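Local coordinates for protein exodeoxyribonuclease III (Archaeoglobus fulgidus, PDB 2VOA) that probably cleaves DNA at abasic sites as an AP endonuclease of the exonuclease III family, using magnesium or manganese ions, at residues 5-10 with 244-249; 64-69 with 101-106; 145-150 with 217-222; 199-204 with 235-240. The protein carries 1 engineered substitution. All coordinates share one frame; numbering follows the deposited sequence.

Contact 1: 5-10 with 244-249; sequences ATFNVN and KPSDHL. With nucleotides of chain C.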
# COMPACT_ATOMS: atom_id res chain seq x y z
N ALA A 5 13.37 -14.35 19.28
CA ALA A 5 13.55 -14.02 17.87
C ALA A 5 13.90 -12.55 17.69
O ALA A 5 13.67 -11.72 18.59
CB ALA A 5 12.28 -14.37 17.10
N THR A 6 14.47 -12.24 16.53
CA THR A 6 14.76 -10.86 16.14
C THR A 6 14.29 -10.61 14.71
O THR A 6 14.44 -11.48 13.84
CB THR A 6 16.28 -10.48 16.36
OG1 THR A 6 16.50 -9.10 16.02
CG2 THR A 6 17.24 -11.34 15.56
N PHE A 7 13.77 -9.41 14.44
CA PHE A 7 13.13 -9.13 13.13
C PHE A 7 13.16 -7.65 12.82
O PHE A 7 12.50 -6.88 13.52
CB PHE A 7 11.68 -9.67 13.17
CG PHE A 7 10.93 -9.67 11.85
CD1 PHE A 7 11.57 -9.59 10.61
CD2 PHE A 7 9.54 -9.79 11.86
CE1 PHE A 7 10.83 -9.61 9.41
CE2 PHE A 7 8.79 -9.82 10.68
CZ PHE A 7 9.44 -9.73 9.45
N ASN A 8 13.89 -7.27 11.76
CA ASN A 8 13.81 -5.91 11.22
C ASN A 8 12.55 -5.86 10.35
O ASN A 8 12.44 -6.56 9.35
CB ASN A 8 15.09 -5.59 10.43
CG ASN A 8 15.04 -4.22 9.82
OD1 ASN A 8 13.99 -3.78 9.32
ND2 ASN A 8 16.18 -3.52 9.85
N VAL A 9 11.58 -5.06 10.79
CA VAL A 9 10.23 -5.09 10.20
C VAL A 9 10.00 -4.09 9.05
O VAL A 9 8.97 -4.14 8.37
CB VAL A 9 9.13 -4.90 11.30
CG1 VAL A 9 9.20 -6.00 12.34
CG2 VAL A 9 9.24 -3.51 11.95
N ASN A 10 10.96 -3.20 8.84
CA ASN A 10 10.82 -2.10 7.85
C ASN A 10 9.46 -1.38 7.93
O ASN A 10 8.67 -1.40 6.99
CB ASN A 10 11.17 -2.55 6.41
CG ASN A 10 11.03 -1.42 5.40
OD1 ASN A 10 11.31 -0.27 5.72
ND2 ASN A 10 10.55 -1.74 4.20
N LYS A 244 3.87 -8.22 0.32
CA LYS A 244 4.41 -7.02 0.98
C LYS A 244 5.31 -7.39 2.17
O LYS A 244 5.03 -7.04 3.33
CB LYS A 244 3.30 -6.02 1.34
CG LYS A 244 2.66 -5.35 0.11
CD LYS A 244 1.49 -4.48 0.53
CE LYS A 244 1.07 -3.54 -0.59
NZ LYS A 244 0.25 -2.41 -0.04
N PRO A 245 6.40 -8.11 1.89
CA PRO A 245 7.30 -8.57 2.95
C PRO A 245 8.25 -7.48 3.42
O PRO A 245 8.52 -6.54 2.67
CB PRO A 245 8.10 -9.68 2.27
CG PRO A 245 8.18 -9.24 0.83
CD PRO A 245 6.86 -8.53 0.54
N SER A 246 8.77 -7.63 4.64
CA SER A 246 9.98 -6.89 5.03
C SER A 246 11.12 -7.36 4.13
O SER A 246 11.06 -8.46 3.59
CB SER A 246 10.38 -7.22 6.48
OG SER A 246 11.48 -6.40 6.85
N ASP A 247 12.17 -6.55 3.98
CA ASP A 247 13.37 -7.03 3.29
C ASP A 247 14.21 -7.99 4.15
O ASP A 247 15.00 -8.77 3.60
CB ASP A 247 14.23 -5.88 2.69
CG ASP A 247 14.44 -4.70 3.64
OD1 ASP A 247 14.09 -4.78 4.86
OD2 ASP A 247 15.01 -3.69 3.17
N HIS A 248 14.02 -7.96 5.47
CA HIS A 248 14.67 -8.91 6.38
C HIS A 248 13.79 -10.13 6.69
O HIS A 248 12.56 -10.06 6.55
CB HIS A 248 15.05 -8.20 7.69
CG HIS A 248 16.13 -7.19 7.54
ND1 HIS A 248 17.39 -7.37 8.08
CD2 HIS A 248 16.14 -5.98 6.94
CE1 HIS A 248 18.14 -6.32 7.79
NE2 HIS A 248 17.41 -5.47 7.09
N LEU A 249 14.44 -11.21 7.15
CA LEU A 249 13.78 -12.42 7.67
C LEU A 249 13.87 -12.43 9.22
O LEU A 249 14.88 -11.95 9.77
CB LEU A 249 14.54 -13.68 7.20
CG LEU A 249 14.47 -14.21 5.78
CD1 LEU A 249 15.12 -13.26 4.78
CD2 LEU A 249 15.13 -15.57 5.73
P DG C 3 6.48 -1.61 1.45
OP1 DG C 3 6.50 -3.08 1.60
OP2 DG C 3 5.35 -0.92 0.77
O5' DG C 3 6.62 -0.92 2.88
C5' DG C 3 6.47 0.46 3.11
C4' DG C 3 7.64 0.89 3.98
O4' DG C 3 8.87 0.81 3.22
C3' DG C 3 7.56 2.31 4.49
O3' DG C 3 6.81 2.35 5.67
C2' DG C 3 9.03 2.60 4.75
C1' DG C 3 9.62 2.00 3.49
N9 DG C 3 9.64 2.86 2.29
C8 DG C 3 8.91 2.70 1.14
N7 DG C 3 9.13 3.62 0.23
C5 DG C 3 10.08 4.45 0.82
C6 DG C 3 10.71 5.62 0.30
O6 DG C 3 10.54 6.14 -0.81
N1 DG C 3 11.61 6.17 1.22
C2 DG C 3 11.87 5.65 2.47
N2 DG C 3 12.76 6.30 3.22
N3 DG C 3 11.28 4.55 2.96
C4 DG C 3 10.40 3.99 2.08
O HOH W 1 15.65 -9.44 10.75
O HOH W 2 14.46 -2.74 6.70
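With CG of Asn8 anti to the backbone N (chi1 179°) and CG of His248 beside its own N (chi1 -69°), the amide and the imidazole are brought face to face. Their planes lie 4° apart, a true stack. Asn8 CB sits over one face of the ring, 3.6 Å from the His248 ring centroid, as a CH-pi contact, and Asn8 ND2 reaches on above NE2. The polar ends look elsewhere. ND2 of Asn8 binds Asp146 and Glu35, and ND1 of His248 binds Asp218. Ser246 OG donates to Asn8 O at 2.7 Å. The same hydroxyl accepts from His248 N at 3.3 Å, an ST turn, while Asn8 OD1 accepts from Asn10 N at 3.1 Å, an Asx turn. Two turns thus fix both partners. One water bridges Asn8 N and Leu249 O, another lies between Asn8 OD1 and Asp247 OD1. Phe7 meets His248 O with its ring edge, CE1 to O 3.4 Å. In the loop after the strand, Asn10 ND2 donates to O4' of DG3 of chain C at 3.2 Å; its OD1 is held by Lys37. Without the imidazole of His248, as with an alanine here, the Asn8 amide is likely to lose its cover and Asp218 its partner. This is the metal and catalytic centre predicted for the AP/ExoA family, with Asn8, Asp247 and His248 all assigned to it. The stack and the two turns hold the amide and imidazole in fixed orientations, consistent with a tightly ordered predicted metal and catalytic site.

Contact 2: 64-69 with 101-106; sequences NGVAIA and VINTYV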
# COMPACT_ATOMS: atom_id res chain seq x y z
N ASN A 64 14.50 4.68 12.09
CA ASN A 64 15.00 3.89 13.21
C ASN A 64 13.84 3.26 13.98
O ASN A 64 12.86 2.86 13.35
CB ASN A 64 15.90 4.74 14.11
CG ASN A 64 17.02 5.39 13.33
OD1 ASN A 64 17.54 4.81 12.37
ND2 ASN A 64 17.43 6.58 13.76
N GLY A 65 13.96 3.15 15.31
CA GLY A 65 12.85 2.65 16.14
C GLY A 65 13.07 1.17 16.47
O GLY A 65 13.38 0.34 15.59
N VAL A 66 12.92 0.83 17.74
CA VAL A 66 13.11 -0.55 18.22
C VAL A 66 11.96 -0.90 19.18
O VAL A 66 11.37 -0.02 19.80
CB VAL A 66 14.47 -0.71 18.96
CG1 VAL A 66 15.66 -0.69 17.97
CG2 VAL A 66 14.67 0.36 20.06
N ALA A 67 11.64 -2.18 19.30
CA ALA A 67 10.55 -2.61 20.19
C ALA A 67 10.86 -4.04 20.61
O ALA A 67 11.66 -4.73 19.94
CB ALA A 67 9.21 -2.53 19.46
N ILE A 68 10.28 -4.47 21.74
CA ILE A 68 10.35 -5.89 22.12
C ILE A 68 8.93 -6.32 22.51
O ILE A 68 8.29 -5.67 23.36
CB ILE A 68 11.29 -6.15 23.32
CG1 ILE A 68 12.67 -5.51 23.11
CG2 ILE A 68 11.38 -7.70 23.62
CD1 ILE A 68 13.48 -5.41 24.43
N ALA A 69 8.45 -7.37 21.85
CA ALA A 69 7.18 -8.03 22.22
C ALA A 69 7.47 -9.29 23.05
O ALA A 69 8.47 -10.00 22.79
CB ALA A 69 6.37 -8.36 20.97
N VAL A 101 17.55 -8.64 28.18
CA VAL A 101 17.45 -8.52 26.71
C VAL A 101 17.89 -7.15 26.24
O VAL A 101 17.36 -6.14 26.69
CB VAL A 101 15.99 -8.74 26.21
CG1 VAL A 101 15.92 -8.61 24.68
CG2 VAL A 101 15.49 -10.13 26.64
N ILE A 102 18.85 -7.14 25.33
CA ILE A 102 19.35 -5.86 24.76
C ILE A 102 19.10 -5.90 23.24
O ILE A 102 19.67 -6.74 22.56
CB ILE A 102 20.86 -5.62 25.02
CG1 ILE A 102 21.24 -5.88 26.49
CG2 ILE A 102 21.25 -4.20 24.57
CD1 ILE A 102 21.94 -7.23 26.73
N ASN A 103 18.27 -4.99 22.73
CA ASN A 103 17.87 -4.98 21.32
C ASN A 103 18.44 -3.73 20.65
O ASN A 103 18.08 -2.62 21.02
CB ASN A 103 16.34 -4.97 21.22
CG ASN A 103 15.83 -4.81 19.79
OD1 ASN A 103 16.56 -5.04 18.81
ND2 ASN A 103 14.51 -4.49 19.68
N THR A 104 19.34 -3.93 19.70
CA THR A 104 20.02 -2.81 19.03
C THR A 104 19.73 -2.75 17.53
O THR A 104 19.67 -3.80 16.84
CB THR A 104 21.58 -2.88 19.19
OG1 THR A 104 22.04 -4.10 18.63
CG2 THR A 104 22.02 -2.81 20.64
N TYR A 105 19.61 -1.52 17.03
CA TYR A 105 19.60 -1.26 15.62
C TYR A 105 20.83 -0.38 15.35
O TYR A 105 20.80 0.84 15.55
CB TYR A 105 18.29 -0.57 15.17
CG TYR A 105 18.32 -0.16 13.73
CD1 TYR A 105 18.71 -1.07 12.74
CD2 TYR A 105 18.00 1.16 13.35
CE1 TYR A 105 18.77 -0.70 11.40
CE2 TYR A 105 18.05 1.55 12.02
CZ TYR A 105 18.46 0.63 11.05
OH TYR A 105 18.53 1.01 9.73
N VAL A 106 21.93 -1.04 14.99
CA VAL A 106 23.23 -0.37 14.83
C VAL A 106 23.21 0.55 13.61
O VAL A 106 22.65 0.20 12.59
CB VAL A 106 24.33 -1.45 14.72
CG1 VAL A 106 25.69 -0.85 14.36
CG2 VAL A 106 24.38 -2.28 16.03
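The Tyr105 ring meets Asn64 at its edge: Asn64 OD1 lies near the ring plane, 3.3 Å from Tyr105 CE2. The amide is turned 54° from the ring, and the two side chains cross at about a right angle. The other end of that amide, Asn64 ND2, is bonded to Asp89. Glu35 and Asn148 also touch Tyr105, and a DNA sugar packs on it. With CG anti to the backbone N (chi1 174°), the Tyr105 ring extends past Val66 to the Asn64 end of the strand. Val66 CG1 rests on Tyr105 CB at 3.8 Å. Tyr105 is a predicted active-site residue, so this end of the contact probably borders the catalytic pocket. The two strands belong to different sheets. Strand 63-70 lies in one six-stranded mixed sheet and strand 99-105 in the other, and they pack face to face in the core of the DNase I-like sandwich. The axes of segments 64-69 and 101-105 come within 7.5 Å and run nearly antiparallel, at 158°. Asn103 places an amide in the middle of this interface. Its CG is also anti to the backbone N, which sends the amide across to the opposite sheet. ND2 comes 2.9 Å from Ala67 O and is hydrogen-bonded to Met33 O; OD1 accepts from Gln34. A buried amide is thus satisfied by the facing sheet. Asn103 and Ile68 slide past each other in opposite directions, with Ile68 CG1 4.0 Å from Asn103 ND2. Further along, Ile68 CD1 and Val101 CG1 meet tip to tip at 4.0 Å.

Contact 3: 145-150 with 217-222; sequences GDMNVA and GDAILA. Engineered in segment 217-222: Gly217 (natural residue Val).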
# COMPACT_ATOMS: atom_id res chain seq x y z
N GLY A 145 19.60 -8.10 17.46
CA GLY A 145 19.26 -6.96 16.65
C GLY A 145 19.74 -7.03 15.23
O GLY A 145 20.21 -8.07 14.76
N ASP A 146 19.56 -5.90 14.56
CA ASP A 146 20.09 -5.73 13.25
C ASP A 146 21.38 -4.96 13.46
O ASP A 146 21.36 -3.77 13.76
CB ASP A 146 19.12 -4.95 12.37
CG ASP A 146 19.63 -4.78 10.94
OD1 ASP A 146 20.81 -5.11 10.63
OD2 ASP A 146 18.82 -4.28 10.12
N MET A 147 22.48 -5.70 13.34
CA MET A 147 23.83 -5.20 13.65
C MET A 147 24.43 -4.42 12.49
O MET A 147 25.43 -3.71 12.67
CB MET A 147 24.73 -6.40 13.99
CG MET A 147 24.19 -7.32 15.13
SD MET A 147 23.60 -6.41 16.58
CE MET A 147 23.16 -7.83 17.60
N ASN A 148 23.87 -4.58 11.30
CA ASN A 148 24.48 -4.02 10.09
C ASN A 148 25.96 -4.37 10.00
O ASN A 148 26.79 -3.60 9.53
CB ASN A 148 24.23 -2.50 9.99
CG ASN A 148 22.80 -2.20 9.56
OD1 ASN A 148 22.34 -2.69 8.53
ND2 ASN A 148 22.10 -1.40 10.36
N VAL A 149 26.27 -5.58 10.43
CA VAL A 149 27.62 -6.11 10.29
C VAL A 149 27.51 -7.58 9.98
O VAL A 149 26.85 -8.33 10.71
CB VAL A 149 28.48 -5.94 11.58
CG1 VAL A 149 29.87 -6.61 11.43
CG2 VAL A 149 28.65 -4.46 11.95
N ALA A 150 28.17 -7.98 8.90
CA ALA A 150 28.30 -9.38 8.52
C ALA A 150 29.75 -9.74 8.93
O ALA A 150 30.72 -9.35 8.24
CB ALA A 150 28.11 -9.52 7.02
N GLY A 217 23.32 -9.91 8.50
CA GLY A 217 23.75 -8.84 9.42
C GLY A 217 22.93 -8.75 10.71
O GLY A 217 23.19 -7.88 11.56
N ASP A 218 21.94 -9.64 10.85
CA ASP A 218 21.09 -9.76 12.04
C ASP A 218 21.63 -10.90 12.91
O ASP A 218 22.12 -11.91 12.39
CB ASP A 218 19.63 -10.05 11.65
CG ASP A 218 19.05 -9.01 10.74
OD1 ASP A 218 19.08 -9.20 9.50
OD2 ASP A 218 18.59 -7.98 11.28
N ALA A 219 21.55 -10.77 14.24
CA ALA A 219 22.17 -11.79 15.10
C ALA A 219 21.42 -11.91 16.44
O ALA A 219 20.78 -10.94 16.90
CB ALA A 219 23.68 -11.52 15.33
N ILE A 220 21.52 -13.10 17.03
CA ILE A 220 21.14 -13.33 18.41
C ILE A 220 22.41 -13.79 19.14
O ILE A 220 22.93 -14.87 18.86
CB ILE A 220 20.04 -14.40 18.54
CG1 ILE A 220 18.74 -13.89 17.86
CG2 ILE A 220 19.81 -14.75 20.03
CD1 ILE A 220 17.69 -15.00 17.66
N LEU A 221 22.90 -12.95 20.05
CA LEU A 221 24.13 -13.24 20.77
C LEU A 221 23.78 -13.57 22.21
O LEU A 221 23.09 -12.79 22.86
CB LEU A 221 25.08 -12.04 20.73
CG LEU A 221 25.66 -11.53 19.41
CD1 LEU A 221 25.97 -12.65 18.44
CD2 LEU A 221 24.77 -10.57 18.74
N ALA A 222 24.20 -14.73 22.68
CA ALA A 222 23.82 -15.16 24.03
C ALA A 222 25.05 -15.29 24.92
O ALA A 222 26.15 -15.65 24.46
CB ALA A 222 23.07 -16.50 23.95
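Gly217 O accepts from Met147 N at 2.9 Å, the donor tilted 21° from the carbonyl plane. Gly217 is an engineered residue, valine in the natural protein. Its CA also makes a CA-H...O contact with Val149 O at 3.4 Å. Next to it, Gly145 and Ala219 form an antiparallel hydrogen-bonded pair, with Gly145 N to Ala219 O and Ala219 N to Gly145 O both 3.1 Å. Asp146 and Asp218 are the following non-hydrogen-bonded pair, their side chains on the same face. The two carboxylates cross with planes 47° apart, and Asp146 OD1 is 3.7 Å from Asp218 OD2. Each has a partner outside: Asp146 OD2 takes a bond from Asn8, and Asp218 OD1 is bonded to Thr199 and His248. Asp146 OD1 also accepts from Asn148 N at 3.2 Å, on its anti side but out of the carboxylate plane, which makes an Asx turn. Met147 is bent at chi2 (-47°), and its CE presses tip to tip on Leu221 CD2 at 3.4 Å, tighter than usual, beside Tyr176 of helix 170-180. Were Asp146 cut back to an alanine, Asn8 ND2 is likely to lose a carboxylate acceptor and the Asn148 turn its anchor. Asp146, Asn148 and Asp218 are all predicted parts of the catalytic site. The chemistry implies two acidic groups held side by side where strand 218-222 pairs with the start of the 145-150 loop, Asp146 bonded to Asn8 and Asp218 to His248.

Contact 4: 199-204 with 235-240; sequences TFYDYR and ADIKPR. With nucleotides of chain C; nucleotides of chain D.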
# COMPACT_ATOMS: atom_id res chain seq x y z
N THR A 199 19.62 -13.24 6.34
CA THR A 199 18.51 -12.62 7.06
C THR A 199 18.02 -11.34 6.34
O THR A 199 17.15 -10.64 6.84
CB THR A 199 18.88 -12.29 8.53
OG1 THR A 199 20.10 -11.52 8.57
CG2 THR A 199 19.04 -13.58 9.35
N PHE A 200 18.65 -11.04 5.20
CA PHE A 200 18.36 -9.83 4.43
C PHE A 200 18.56 -10.06 2.94
O PHE A 200 19.59 -10.59 2.52
CB PHE A 200 19.24 -8.67 4.89
CG PHE A 200 19.18 -7.47 3.99
CD1 PHE A 200 18.05 -6.67 3.97
CD2 PHE A 200 20.25 -7.16 3.16
CE1 PHE A 200 17.97 -5.53 3.12
CE2 PHE A 200 20.19 -6.02 2.31
CZ PHE A 200 19.03 -5.21 2.30
N TYR A 201 17.58 -9.65 2.14
CA TYR A 201 17.70 -9.63 0.69
C TYR A 201 17.20 -8.26 0.25
O TYR A 201 16.06 -7.89 0.57
CB TYR A 201 16.83 -10.71 0.03
CG TYR A 201 17.26 -12.12 0.34
CD1 TYR A 201 16.72 -12.80 1.43
CD2 TYR A 201 18.18 -12.79 -0.48
CE1 TYR A 201 17.10 -14.11 1.72
CE2 TYR A 201 18.56 -14.10 -0.20
CZ TYR A 201 18.02 -14.74 0.90
OH TYR A 201 18.37 -16.05 1.17
N ASP A 202 18.04 -7.52 -0.45
CA ASP A 202 17.71 -6.15 -0.87
C ASP A 202 16.53 -6.16 -1.83
O ASP A 202 16.53 -6.93 -2.78
CB ASP A 202 18.94 -5.50 -1.51
CG ASP A 202 18.79 -4.01 -1.72
OD1 ASP A 202 17.78 -3.58 -2.30
OD2 ASP A 202 19.74 -3.26 -1.36
N TYR A 203 15.52 -5.32 -1.57
CA TYR A 203 14.34 -5.25 -2.44
C TYR A 203 14.72 -4.97 -3.91
O TYR A 203 14.02 -5.38 -4.85
CB TYR A 203 13.45 -4.10 -2.02
CG TYR A 203 12.65 -4.24 -0.74
CD1 TYR A 203 12.66 -3.21 0.21
CD2 TYR A 203 11.83 -5.35 -0.50
CE1 TYR A 203 11.88 -3.28 1.36
CE2 TYR A 203 11.05 -5.44 0.67
CZ TYR A 203 11.07 -4.39 1.58
OH TYR A 203 10.29 -4.45 2.72
N ARG A 204 15.82 -4.24 -4.08
CA ARG A 204 16.21 -3.71 -5.38
C ARG A 204 16.87 -4.76 -6.28
O ARG A 204 17.02 -4.55 -7.48
CB ARG A 204 17.17 -2.55 -5.19
CG ARG A 204 16.50 -1.29 -4.72
CD ARG A 204 17.53 -0.27 -4.25
NE ARG A 204 18.19 -0.68 -3.02
CZ ARG A 204 19.02 0.10 -2.33
NH1 ARG A 204 19.29 1.34 -2.76
NH2 ARG A 204 19.57 -0.36 -1.22
N ALA A 235 16.82 -18.97 10.31
CA ALA A 235 16.15 -17.83 9.69
C ALA A 235 14.89 -18.33 9.02
O ALA A 235 14.91 -19.35 8.33
CB ALA A 235 17.08 -17.12 8.67
N ASP A 236 13.79 -17.63 9.24
CA ASP A 236 12.50 -18.03 8.66
C ASP A 236 12.22 -17.33 7.33
O ASP A 236 11.89 -16.15 7.31
CB ASP A 236 11.38 -17.78 9.67
CG ASP A 236 10.02 -18.33 9.24
OD1 ASP A 236 9.07 -18.19 10.04
OD2 ASP A 236 9.91 -18.92 8.12
N ILE A 237 12.35 -18.07 6.22
CA ILE A 237 12.16 -17.51 4.88
C ILE A 237 10.67 -17.22 4.54
O ILE A 237 10.37 -16.40 3.65
CB ILE A 237 12.81 -18.43 3.78
CG1 ILE A 237 12.92 -17.72 2.41
CG2 ILE A 237 12.06 -19.74 3.65
CD1 ILE A 237 13.79 -16.49 2.41
N LYS A 238 9.75 -17.89 5.23
CA LYS A 238 8.32 -17.78 4.87
C LYS A 238 7.76 -16.34 4.83
O LYS A 238 7.16 -15.95 3.82
CB LYS A 238 7.46 -18.71 5.74
CG LYS A 238 7.71 -20.18 5.48
CD LYS A 238 6.79 -21.05 6.31
CE LYS A 238 7.22 -22.52 6.24
NZ LYS A 238 7.09 -23.18 7.58
N PRO A 239 7.97 -15.54 5.91
CA PRO A 239 7.51 -14.14 5.85
C PRO A 239 8.17 -13.31 4.74
O PRO A 239 7.56 -12.34 4.26
CB PRO A 239 7.85 -13.57 7.24
CG PRO A 239 8.62 -14.62 7.98
CD PRO A 239 8.60 -15.90 7.20
N ARG A 240 9.39 -13.69 4.33
CA ARG A 240 10.10 -13.00 3.23
C ARG A 240 9.49 -13.25 1.83
O ARG A 240 9.70 -12.48 0.89
CB ARG A 240 11.60 -13.34 3.27
CG ARG A 240 12.46 -12.53 2.27
CD ARG A 240 12.45 -11.04 2.60
NE ARG A 240 13.24 -10.18 1.70
CZ ARG A 240 12.81 -9.74 0.51
NH1 ARG A 240 11.64 -10.14 0.03
NH2 ARG A 240 13.57 -8.95 -0.23
O5' DG C 1 13.77 -2.31 -7.85
C5' DG C 1 12.42 -2.06 -7.50
C4' DG C 1 12.12 -2.66 -6.13
O4' DG C 1 12.98 -2.13 -5.08
C3' DG C 1 10.71 -2.38 -5.63
O3' DG C 1 10.33 -3.44 -4.76
C2' DG C 1 10.85 -1.08 -4.85
C1' DG C 1 12.25 -1.24 -4.25
N9 DG C 1 13.03 -0.02 -4.21
C8 DG C 1 13.13 0.95 -5.19
N7 DG C 1 13.94 1.91 -4.87
C5 DG C 1 14.42 1.55 -3.62
C6 DG C 1 15.32 2.23 -2.78
O6 DG C 1 15.88 3.30 -3.03
N1 DG C 1 15.55 1.52 -1.60
C2 DG C 1 14.95 0.32 -1.26
N2 DG C 1 15.28 -0.21 -0.06
N3 DG C 1 14.09 -0.32 -2.05
C4 DG C 1 13.87 0.36 -3.20
P DC C 2 8.84 -3.65 -4.27
OP1 DC C 2 8.76 -5.08 -3.91
OP2 DC C 2 7.89 -3.08 -5.27
O5' DC C 2 8.66 -2.75 -2.98
C5' DC C 2 9.40 -3.14 -1.82
C4' DC C 2 9.41 -2.02 -0.81
O4' DC C 2 10.39 -1.05 -1.26
C3' DC C 2 8.09 -1.28 -0.61
O3' DC C 2 7.84 -1.19 0.76
C2' DC C 2 8.38 0.12 -1.13
C1' DC C 2 9.89 0.20 -0.86
N1 DC C 2 10.60 1.33 -1.58
C2 DC C 2 11.67 1.96 -0.94
O2 DC C 2 12.04 1.56 0.17
N3 DC C 2 12.29 3.00 -1.56
C4 DC C 2 11.87 3.41 -2.76
N4 DC C 2 12.52 4.43 -3.31
C5 DC C 2 10.78 2.79 -3.44
C6 DC C 2 10.17 1.77 -2.82
P DC D 10 20.05 5.49 6.94
OP1 DC D 10 19.99 5.27 8.41
OP2 DC D 10 21.26 6.07 6.29
O5' DC D 10 19.78 4.09 6.25
C5' DC D 10 18.72 3.27 6.71
C4' DC D 10 18.65 2.09 5.77
O4' DC D 10 18.19 2.53 4.47
C3' DC D 10 19.99 1.42 5.50
O3' DC D 10 19.87 0.05 5.80
C2' DC D 10 20.29 1.63 4.02
C1' DC D 10 18.87 1.78 3.48
N1 DC D 10 18.69 2.50 2.17
C2 DC D 10 17.77 1.95 1.26
O2 DC D 10 17.16 0.91 1.54
N3 DC D 10 17.57 2.59 0.08
C4 DC D 10 18.24 3.71 -0.21
N4 DC D 10 17.99 4.27 -1.40
C5 DC D 10 19.19 4.28 0.71
C6 DC D 10 19.38 3.65 1.88
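Arg240 NH2 donates to Tyr201 O at 2.8 Å, almost straight at 170°. The oxygen lies in the guanidinium plane, but the nitrogen stands above the carbonyl plane, 45° out of it. The bend of Arg240 at chi2 (64°) carries the group over, with its NH2 3.7 Å from Tyr201 CB. Tyr201 CE1 touches Ile237 CD1 at 4.1 Å, and Thr199 CG2 meets Ala235 CB at the same distance. Tyr203 lies obliquely against Arg240 NH2. Its ring covers the sugar of DC2 of chain C, with C5' over the ring centre. Arg204 lays one guanidinium face on the bases of DG1 of chain C and DC10 of chain D. Asp202 holds that group from the side in a salt bridge. OD1 takes NE at 3.0 Å and OD2 takes NH2, each through its syn lone pair. Asp202 OD1 also accepts from Arg204 N at 2.7 Å, an Asx turn. The arrangement makes 199-204 a loop that carries a DNA-contacting tyrosine and arginine. In the second shell Arg240 NE is bonded to Asp247 O, Tyr203 OH to Pro245 O, and Thr199 OG1 to Asp218. Asp236 OD2 accepts from Lys238 N at 3.1 Å, a capping bond before helix 238-241. That short helix follows edge strand 230-235, packs through Pro239 on helix 16-26, and meets, through Arg240, the loop that precedes strand 218-222.

In the fold
Contacts 1, 2 and 3 are buried, whereas contact 4 is only partly so and lies against the bound DNA; contacts 1 and 2 also touch it, through Asn10 and Tyr105. Contact 2 joins the two sheets and mixes aliphatic packing with two asparagine amides. Contacts 1 and 3 lie at the mouth of the sandwich, where strand ends and loops carry the predicted catalytic groups. They meet through Asn8 with Asp146 and His248 with Asp218. Contacts 2 and 3 both reach the sheet that holds strands 99-105 and 218-222 and connect through Val106. Contact 4 touches contact 1 through Tyr203 and contact 3 through Thr199. Contacts 2, 3 and 4 nest in the chain loop closed by contact 1.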